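Local structure of aldehyde dehydrogenase 12 (Zea mays, 6D97) at residues A[40-45]-A[59-64]; A[289-294]-A[520-525]; A[485-490]-A[495-500]. The protein catalyses the NAD-dependent oxidation of L-glutamate gamma-semialdehyde, the last enzymatic step of proline catabolism in plants. One frame throughout, in Å; residues are numbered along the deposited sequence.

In the fold
From the N terminus, interaction 1 closes first, a short loop of 13 residues that brings 40-45 and 59-64 together on either side of strand 70-74, which comes later but lies between them in the sheet, about 25 Å from the chain's centre. Interaction 2 opens later, at 289-294, and closes only at 520-525, joining an edge strand of the parallel NAD-binding sheet to helix 517-524. Within that excursion lies interaction 3, where strand 485-488 meets the loop 495-500 that follows it. The centres of interactions 2 and 3 are about 20 Å apart, and both touch the second subunit; interaction 1, its centre about 32 Å from that of interaction 2, touches no other chain of the assembly.

Interaction 1. Residues A[40-45]-A[59-64]; sequences SSPAEV and WNWIVD
Glu44 and Trp59 carry the larger part of this contact, and the glutamate can be followed atom by atom along the indole. Its CB lies 3.7 Å from Trp59 CZ3. CG is set between the backbone N and the carbonyl carbon (chi1 60°), and from there the extended chain runs out past the six-membered ring, with CD 3.7 Å from Trp59 CH2. At the tip OE1 comes closest, 3.5 Å from Trp59 CH2, while OE2 stays 4.1 Å from the same atom. The carboxylate is turned 56° from the ring plane, so the two groups do not stack. No hydrogen bond links the segments, and the topology explains why: in the four-stranded mixed sheet, strand 70-74 lies between strands 43-49 and 60-63, and the CA atoms of Glu44 and Trp59 are 8.9 Å apart. The side chains therefore meet above that middle strand, where Lys73 makes a cation-pi contact with Trp59 and also touches Glu44. Val45 adds its backbone O, 3.4 Å from Trp59 CZ3. With an alanine in place of Trp59, Glu44 CB and its carboxylate would probably lose their ring partner, and Lys73 its aromatic one. Two residues before Glu44, Pro42 meets Trp61, two residues after Trp59: its CB sits at the edge of the Trp61 ring, near the ring plane and 3.7 Å from CZ3.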
loop_
_atom_site.group_PDB
_atom_site.type_symbol
_atom_site.label_atom_id
_atom_site.label_comp_id
_atom_site.label_asym_id
_atom_site.label_seq_id
_atom_site.Cartn_x
_atom_site.Cartn_y
_atom_site.Cartn_z
ATOM N N SER A 40 -25.092 -49.133 6.177
ATOM C CA SER A 40 -24.423 -50.409 6.385
ATOM C C SER A 40 -22.905 -50.291 6.414
ATOM O O SER A 40 -22.241 -51.207 6.911
ATOM C CB SER A 40 -24.836 -51.406 5.298
ATOM O OG SER A 40 -24.573 -50.891 4.006
ATOM N N SER A 41 -22.344 -49.199 5.899
ATOM C CA SER A 41 -20.905 -48.935 5.959
ATOM C C SER A 41 -20.685 -47.520 6.480
ATOM O O SER A 41 -20.251 -46.628 5.742
ATOM C CB SER A 41 -20.249 -49.129 4.591
ATOM O OG SER A 41 -19.868 -50.479 4.381
ATOM N N PRO A 42 -20.975 -47.278 7.756
ATOM C CA PRO A 42 -20.875 -45.920 8.292
ATOM C C PRO A 42 -19.433 -45.484 8.500
ATOM O O PRO A 42 -18.519 -46.292 8.668
ATOM C CB PRO A 42 -21.610 -46.017 9.633
ATOM C CG PRO A 42 -21.432 -47.435 10.043
ATOM C CD PRO A 42 -21.421 -48.245 8.778
ATOM N N ALA A 43 -19.250 -44.168 8.497
ATOM C CA ALA A 43 -17.977 -43.535 8.795
ATOM C C ALA A 43 -18.054 -42.853 10.153
ATOM O O ALA A 43 -19.139 -42.597 10.680
ATOM C CB ALA A 43 -17.603 -42.512 7.718
ATOM N N GLU A 44 -16.889 -42.561 10.722
ATOM C CA GLU A 44 -16.820 -41.825 11.973
ATOM C C GLU A 44 -15.967 -40.577 11.802
ATOM O O GLU A 44 -15.033 -40.544 10.993
ATOM C CB GLU A 44 -16.271 -42.687 13.119
ATOM C CG GLU A 44 -14.876 -43.246 12.920
ATOM C CD GLU A 44 -14.337 -43.893 14.187
ATOM O OE1 GLU A 44 -13.412 -43.318 14.805
ATOM O OE2 GLU A 44 -14.851 -44.968 14.573
ATOM N N VAL A 45 -16.317 -39.545 12.564
ATOM C CA VAL A 45 -15.594 -38.280 12.586
ATOM C C VAL A 45 -15.042 -38.083 13.988
ATOM O O VAL A 45 -15.787 -38.165 14.971
ATOM C CB VAL A 45 -16.497 -37.099 12.188
ATOM C CG1 VAL A 45 -15.703 -35.796 12.197
ATOM C CG2 VAL A 45 -17.111 -37.355 10.834
ATOM N N TRP A 59 -21.124 -40.871 21.015
ATOM C CA TRP A 59 -21.223 -40.543 19.602
ATOM C C TRP A 59 -22.640 -40.099 19.261
ATOM O O TRP A 59 -23.616 -40.557 19.860
ATOM C CB TRP A 59 -20.851 -41.745 18.729
ATOM C CG TRP A 59 -19.445 -42.251 18.890
ATOM C CD1 TRP A 59 -18.985 -43.119 19.841
ATOM C CD2 TRP A 59 -18.323 -41.946 18.052
ATOM N NE1 TRP A 59 -17.644 -43.360 19.654
ATOM C CE2 TRP A 59 -17.215 -42.655 18.562
ATOM C CE3 TRP A 59 -18.147 -41.136 16.925
ATOM C CZ2 TRP A 59 -15.948 -42.576 17.984
ATOM C CZ3 TRP A 59 -16.890 -41.061 16.352
ATOM C CH2 TRP A 59 -15.807 -41.777 16.882
ATOM N N ASN A 60 -22.745 -39.203 18.284
ATOM C CA ASN A 60 -24.027 -38.771 17.745
ATOM C C ASN A 60 -24.096 -39.137 16.269
ATOM O O ASN A 60 -23.100 -39.023 15.548
ATOM C CB ASN A 60 -24.230 -37.265 17.929
ATOM N N TRP A 61 -25.269 -39.582 15.823
ATOM C CA TRP A 61 -25.442 -40.049 14.453
ATOM C C TRP A 61 -25.977 -38.934 13.566
ATOM O O TRP A 61 -26.950 -38.257 13.919
ATOM C CB TRP A 61 -26.383 -41.254 14.397
ATOM C CG TRP A 61 -25.742 -42.558 14.794
ATOM C CD1 TRP A 61 -25.928 -43.239 15.960
ATOM C CD2 TRP A 61 -24.814 -43.335 14.022
ATOM N NE1 TRP A 61 -25.179 -44.392 15.963
ATOM C CE2 TRP A 61 -24.485 -44.474 14.786
ATOM C CE3 TRP A 61 -24.235 -43.179 12.759
ATOM C CZ2 TRP A 61 -23.598 -45.452 14.330
ATOM C CZ3 TRP A 61 -23.354 -44.154 12.308
ATOM C CH2 TRP A 61 -23.046 -45.275 13.093
ATOM N N ILE A 62 -25.334 -38.750 12.419
ATOM C CA ILE A 62 -25.817 -37.883 11.353
ATOM C C ILE A 62 -26.535 -38.759 10.338
ATOM O O ILE A 62 -26.038 -39.833 9.977
ATOM C CB ILE A 62 -24.658 -37.115 10.692
ATOM C CG1 ILE A 62 -23.886 -36.298 11.734
ATOM C CG2 ILE A 62 -25.172 -36.243 9.553
ATOM C CD1 ILE A 62 -24.737 -35.307 12.494
ATOM N N VAL A 63 -27.702 -38.317 9.884
ATOM C CA VAL A 63 -28.449 -39.086 8.896
ATOM C C VAL A 63 -28.108 -38.589 7.500
ATOM O O VAL A 63 -27.798 -37.412 7.283
ATOM C CB VAL A 63 -29.972 -39.037 9.149
ATOM C CG1 VAL A 63 -30.324 -39.802 10.417
ATOM C CG2 VAL A 63 -30.468 -37.602 9.203
ATOM N N ASP A 64 -28.151 -39.516 6.550
ATOM C CA ASP A 64 -27.959 -39.199 5.139
ATOM C C ASP A 64 -29.104 -38.310 4.672
ATOM O O ASP A 64 -30.268 -38.725 4.752
ATOM C CB ASP A 64 -27.893 -40.490 4.318
ATOM C CG ASP A 64 -27.550 -40.258 2.846
ATOM O OD1 ASP A 64 -27.897 -39.199 2.281
ATOM O OD2 ASP A 64 -26.933 -41.161 2.244
#

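Interaction 2. Residues A[289-294]-A[520-525]; sequences RVKLED and IKLVWS
Val523, the residue that meets Lys291 across the contact, also covers one face of the Trp524 indole: its CG1 sits 3.4 Å above the ring plane, displaced from the ring centre. The indole NE1 is hydrogen-bonded to Gln208 OE1, and the ring also packs on Ala212 of helix 203-214 and Leu271 of strand 269-273. The setting is the Rossmann-like NAD-binding domain, in which strand 290-293 is one of the two edge strands of the five-stranded parallel sheet and helix 517-524 returns to it near the end of the chain. Lys291 faces this helix, and its CA is 6.6 Å from that of Val523. The lysine and valine side chains run alongside, pointing opposite ways, with Lys291 CG 4.2 Å from Val523 CG1. Beyond CG the lysine chain bends (chi2 -65°) and then runs extended past the C-terminal part of the helix, which brings CE to 4.1 Å from Leu522 O. Its NZ lies 4.4 Å from Leu522 CD1 and is hydrogen-bonded to Pro509 O, which gives this buried amine a polar partner. In the neighbouring sequence Arg289 NH1 is hydrogen-bonded to Gly507 O of the second subunit. Within 520-525, Ser525 OG donates to Lys521 O over 2.7 Å, in the carbonyl plane and on a lone pair, with a C=O to donor angle of 127°.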
loop_
_atom_site.group_PDB
_atom_site.type_symbol
_atom_site.label_atom_id
_atom_site.label_comp_id
_atom_site.label_asym_id
_atom_site.label_seq_id
_atom_site.Cartn_x
_atom_site.Cartn_y
_atom_site.Cartn_z
ATOM N N ARG A 289 -15.604 -9.590 20.953
ATOM C CA ARG A 289 -14.326 -10.169 20.542
ATOM C C ARG A 289 -14.547 -11.222 19.452
ATOM O O ARG A 289 -14.170 -12.388 19.574
ATOM C CB ARG A 289 -13.608 -10.753 21.750
ATOM C CG ARG A 289 -12.965 -9.709 22.642
ATOM C CD ARG A 289 -12.190 -10.357 23.775
ATOM N NE ARG A 289 -11.230 -9.443 24.389
ATOM C CZ ARG A 289 -10.027 -9.184 23.889
ATOM N NH1 ARG A 289 -9.646 -9.767 22.761
ATOM N NH2 ARG A 289 -9.213 -8.346 24.519
ATOM N N VAL A 290 -15.177 -10.781 18.360
ATOM C CA VAL A 290 -15.602 -11.670 17.287
ATOM C C VAL A 290 -15.417 -10.984 15.943
ATOM O O VAL A 290 -15.346 -9.756 15.848
ATOM C CB VAL A 290 -17.082 -12.101 17.434
ATOM C CG1 VAL A 290 -17.276 -12.961 18.656
ATOM C CG2 VAL A 290 -17.989 -10.875 17.496
ATOM N N LYS A 291 -15.345 -11.797 14.896
ATOM C CA LYS A 291 -15.603 -11.369 13.531
ATOM C C LYS A 291 -16.727 -12.236 12.987
ATOM O O LYS A 291 -16.743 -13.453 13.201
ATOM C CB LYS A 291 -14.360 -11.477 12.640
ATOM C CG LYS A 291 -13.259 -10.482 12.965
ATOM C CD LYS A 291 -13.682 -9.045 12.704
ATOM C CE LYS A 291 -12.545 -8.083 13.032
ATOM N NZ LYS A 291 -13.011 -6.671 13.083
ATOM N N LEU A 292 -17.676 -11.609 12.303
ATOM C CA LEU A 292 -18.912 -12.270 11.925
ATOM C C LEU A 292 -19.055 -12.322 10.412
ATOM O O LEU A 292 -18.822 -11.327 9.718
ATOM C CB LEU A 292 -20.124 -11.554 12.528
ATOM C CG LEU A 292 -20.145 -11.462 14.054
ATOM C CD1 LEU A 292 -21.350 -10.671 14.540
ATOM C CD2 LEU A 292 -20.139 -12.857 14.660
ATOM N N GLU A 293 -19.427 -13.497 9.914
ATOM C CA GLU A 293 -20.005 -13.672 8.586
ATOM C C GLU A 293 -21.404 -14.230 8.832
ATOM O O GLU A 293 -21.604 -15.445 8.823
ATOM C CB GLU A 293 -19.170 -14.598 7.718
ATOM N N ASP A 294 -22.363 -13.346 9.071
ATOM C CA ASP A 294 -23.697 -13.768 9.468
ATOM C C ASP A 294 -24.594 -13.924 8.239
ATOM O O ASP A 294 -24.129 -14.018 7.099
ATOM C CB ASP A 294 -24.275 -12.786 10.477
ATOM C CG ASP A 294 -23.880 -11.357 10.183
ATOM O OD1 ASP A 294 -23.196 -11.127 9.160
ATOM O OD2 ASP A 294 -24.248 -10.469 10.981
ATOM N N ILE A 520 -7.555 -11.824 5.425
ATOM C CA ILE A 520 -6.788 -12.567 6.420
ATOM C C ILE A 520 -6.191 -11.617 7.449
ATOM O O ILE A 520 -6.253 -11.866 8.659
ATOM C CB ILE A 520 -5.701 -13.407 5.732
ATOM C CG1 ILE A 520 -6.350 -14.497 4.884
ATOM C CG2 ILE A 520 -4.759 -13.999 6.767
ATOM C CD1 ILE A 520 -5.351 -15.285 4.058
ATOM N N LYS A 521 -5.609 -10.508 6.984
ATOM C CA LYS A 521 -4.967 -9.573 7.902
ATOM C C LYS A 521 -5.986 -8.876 8.795
ATOM O O LYS A 521 -5.734 -8.679 9.989
ATOM C CB LYS A 521 -4.143 -8.550 7.121
ATOM C CG LYS A 521 -2.893 -9.121 6.473
ATOM C CD LYS A 521 -2.117 -8.047 5.721
ATOM C CE LYS A 521 -2.357 -8.112 4.224
ATOM N NZ LYS A 521 -1.946 -6.856 3.525
ATOM N N LEU A 522 -7.145 -8.501 8.245
ATOM C CA LEU A 522 -8.169 -7.847 9.058
ATOM C C LEU A 522 -8.712 -8.790 10.124
ATOM O O LEU A 522 -8.868 -8.404 11.290
ATOM C CB LEU A 522 -9.305 -7.346 8.166
ATOM C CG LEU A 522 -10.622 -7.057 8.890
ATOM C CD1 LEU A 522 -10.534 -5.717 9.612
ATOM C CD2 LEU A 522 -11.804 -7.095 7.935
ATOM N N VAL A 523 -8.986 -10.035 9.748
ATOM C CA VAL A 523 -9.686 -10.947 10.644
ATOM C C VAL A 523 -8.741 -11.542 11.681
ATOM O O VAL A 523 -9.121 -11.730 12.841
ATOM C CB VAL A 523 -10.390 -12.041 9.818
ATOM C CG1 VAL A 523 -10.911 -13.140 10.717
ATOM C CG2 VAL A 523 -11.534 -11.439 9.016
ATOM N N TRP A 524 -7.499 -11.837 11.295
ATOM C CA TRP A 524 -6.632 -12.695 12.092
ATOM C C TRP A 524 -5.406 -11.992 12.654
ATOM O O TRP A 524 -4.510 -12.659 13.182
ATOM C CB TRP A 524 -6.213 -13.910 11.267
ATOM C CG TRP A 524 -7.372 -14.805 11.020
ATOM C CD1 TRP A 524 -7.892 -15.174 9.810
ATOM C CD2 TRP A 524 -8.194 -15.415 12.017
ATOM N NE1 TRP A 524 -8.978 -15.996 9.998
ATOM C CE2 TRP A 524 -9.184 -16.159 11.343
ATOM C CE3 TRP A 524 -8.184 -15.414 13.419
ATOM C CZ2 TRP A 524 -10.154 -16.892 12.022
ATOM C CZ3 TRP A 524 -9.145 -16.138 14.089
ATOM C CH2 TRP A 524 -10.116 -16.870 13.390
ATOM N N SER A 525 -5.345 -10.667 12.571
ATOM C CA SER A 525 -4.276 -9.932 13.224
ATOM C C SER A 525 -4.806 -8.574 13.654
ATOM O O SER A 525 -5.877 -8.131 13.230
ATOM C CB SER A 525 -3.051 -9.779 12.316
ATOM O OG SER A 525 -3.323 -8.923 11.221
#

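Interaction 3. Residues A[485-490]-A[495-500]; sequences TTYAGI and TGAPQN
Thr495 opens the second segment with its backbone O at the far end of the Tyr487 side chain, 4.4 Å from OH. Its CB is directed away from the strand, and OG1 is hydrogen-bonded to Asp319 OD1. Gly496 follows at a positive phi (84°), a backbone angle that favours glycine; its carbonyl C comes 4.1 Å from Tyr487 OH. Ala497 is the main point of contact. Its CB points toward the strand and lies 3.2 Å from Tyr487 OH, with CA at 3.3 Å from the same oxygen, a tight approach of the phenol tip to carbon atoms and not a hydrogen bond. Tyr487 delivers its oxygen there because CG stands anti to the carbonyl carbon (chi1 -58°), sending the ring out from the strand. Past Pro498 the chain leaves the tyrosine: the Gln499 side chain packs against helix 142-157 and bonds through NE2 to Asp162 OD2 of the third subunit. On the strand side, residues 485-488 pair in parallel with a strand of the second subunit. Tyr487 thus sits on the edge strand that the partner extends, packing on Ile531 of the second subunit as well as on the 495-497 loop, and this continuation of the catalytic-domain sheet by a strand of the partner's oligomerisation arm is the dimer-forming arrangement of the aldehyde dehydrogenase family.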
loop_
_atom_site.group_PDB
_atom_site.type_symbol
_atom_site.label_atom_id
_atom_site.label_comp_id
_atom_site.label_asym_id
_atom_site.label_seq_id
_atom_site.Cartn_x
_atom_site.Cartn_y
_atom_site.Cartn_z
ATOM N N THR A 485 -20.442 -7.136 -0.629
ATOM C CA THR A 485 -19.970 -7.818 -1.836
ATOM C C THR A 485 -21.015 -7.589 -2.924
ATOM O O THR A 485 -21.904 -8.418 -3.138
ATOM C CB THR A 485 -19.727 -9.296 -1.597
ATOM O OG1 THR A 485 -18.997 -9.471 -0.376
ATOM C CG2 THR A 485 -18.920 -9.865 -2.744
ATOM N N THR A 486 -20.887 -6.467 -3.622
ATOM C CA THR A 486 -21.861 -6.034 -4.610
ATOM C C THR A 486 -21.270 -6.157 -6.006
ATOM O O THR A 486 -20.168 -5.663 -6.266
ATOM C CB THR A 486 -22.293 -4.592 -4.346
ATOM O OG1 THR A 486 -22.865 -4.500 -3.035
ATOM C CG2 THR A 486 -23.321 -4.156 -5.375
ATOM N N TYR A 487 -22.006 -6.811 -6.900
ATOM C CA TYR A 487 -21.617 -6.957 -8.295
ATOM C C TYR A 487 -22.444 -6.005 -9.150
ATOM O O TYR A 487 -23.644 -5.831 -8.917
ATOM C CB TYR A 487 -21.807 -8.398 -8.775
ATOM C CG TYR A 487 -21.035 -9.441 -7.990
ATOM C CD1 TYR A 487 -21.448 -9.831 -6.721
ATOM C CD2 TYR A 487 -19.908 -10.050 -8.527
ATOM C CE1 TYR A 487 -20.759 -10.788 -6.005
ATOM C CE2 TYR A 487 -19.206 -11.004 -7.814
ATOM C CZ TYR A 487 -19.636 -11.369 -6.554
ATOM O OH TYR A 487 -18.942 -12.325 -5.847
ATOM N N ALA A 488 -21.801 -5.389 -10.141
ATOM C CA ALA A 488 -22.441 -4.362 -10.956
ATOM C C ALA A 488 -22.063 -4.560 -12.415
ATOM O O ALA A 488 -20.881 -4.684 -12.741
ATOM C CB ALA A 488 -22.042 -2.956 -10.494
ATOM N N GLY A 489 -23.066 -4.565 -13.286
ATOM C CA GLY A 489 -22.852 -4.826 -14.693
ATOM C C GLY A 489 -23.939 -5.738 -15.212
ATOM O O GLY A 489 -24.699 -6.298 -14.417
ATOM N N ILE A 490 -24.043 -5.896 -16.533
ATOM C CA ILE A 490 -25.089 -6.757 -17.072
ATOM C C ILE A 490 -24.852 -8.215 -16.700
ATOM O O ILE A 490 -25.798 -9.011 -16.695
ATOM C CB ILE A 490 -25.206 -6.581 -18.599
ATOM C CG1 ILE A 490 -26.623 -6.921 -19.067
ATOM C CG2 ILE A 490 -24.184 -7.441 -19.328
ATOM C CD1 ILE A 490 -27.701 -6.021 -18.470
ATOM N N THR A 495 -23.990 -14.670 -6.235
ATOM C CA THR A 495 -23.277 -15.808 -5.669
ATOM C C THR A 495 -21.938 -16.022 -6.364
ATOM O O THR A 495 -21.648 -15.447 -7.415
ATOM C CB THR A 495 -24.123 -17.081 -5.776
ATOM O OG1 THR A 495 -24.255 -17.456 -7.153
ATOM C CG2 THR A 495 -25.499 -16.847 -5.201
ATOM N N GLY A 496 -21.121 -16.870 -5.750
ATOM C CA GLY A 496 -19.902 -17.333 -6.385
ATOM C C GLY A 496 -18.711 -16.416 -6.236
ATOM O O GLY A 496 -17.950 -16.239 -7.195
ATOM N N ALA A 497 -18.528 -15.819 -5.068
ATOM C CA ALA A 497 -17.360 -14.980 -4.833
ATOM C C ALA A 497 -16.117 -15.852 -4.730
ATOM O O ALA A 497 -16.037 -16.694 -3.827
ATOM C CB ALA A 497 -17.537 -14.157 -3.564
ATOM N N PRO A 498 -15.144 -15.709 -5.628
ATOM C CA PRO A 498 -13.953 -16.562 -5.561
ATOM C C PRO A 498 -12.882 -15.969 -4.659
ATOM O O PRO A 498 -13.089 -14.929 -4.027
ATOM C CB PRO A 498 -13.503 -16.633 -7.023
ATOM C CG PRO A 498 -13.932 -15.312 -7.593
ATOM C CD PRO A 498 -15.139 -14.841 -6.818
ATOM N N GLN A 499 -11.721 -16.621 -4.602
ATOM C CA GLN A 499 -10.686 -16.212 -3.664
ATOM C C GLN A 499 -9.917 -14.978 -4.117
ATOM O O GLN A 499 -9.136 -14.439 -3.327
ATOM C CB GLN A 499 -9.707 -17.363 -3.437
ATOM C CG GLN A 499 -8.726 -17.575 -4.585
ATOM C CD GLN A 499 -9.400 -17.986 -5.889
ATOM O OE1 GLN A 499 -10.329 -18.793 -5.899
ATOM N NE2 GLN A 499 -8.933 -17.422 -6.995
ATOM N N ASN A 500 -10.099 -14.526 -5.357
ATOM C CA ASN A 500 -9.339 -13.377 -5.831
ATOM C C ASN A 500 -9.917 -12.044 -5.375
ATOM O O ASN A 500 -9.265 -11.013 -5.573
ATOM C CB ASN A 500 -9.229 -13.392 -7.358
ATOM C CG ASN A 500 -10.541 -13.710 -8.037
ATOM O OD1 ASN A 500 -10.981 -14.857 -8.036
ATOM N ND2 ASN A 500 -11.163 -12.700 -8.638
#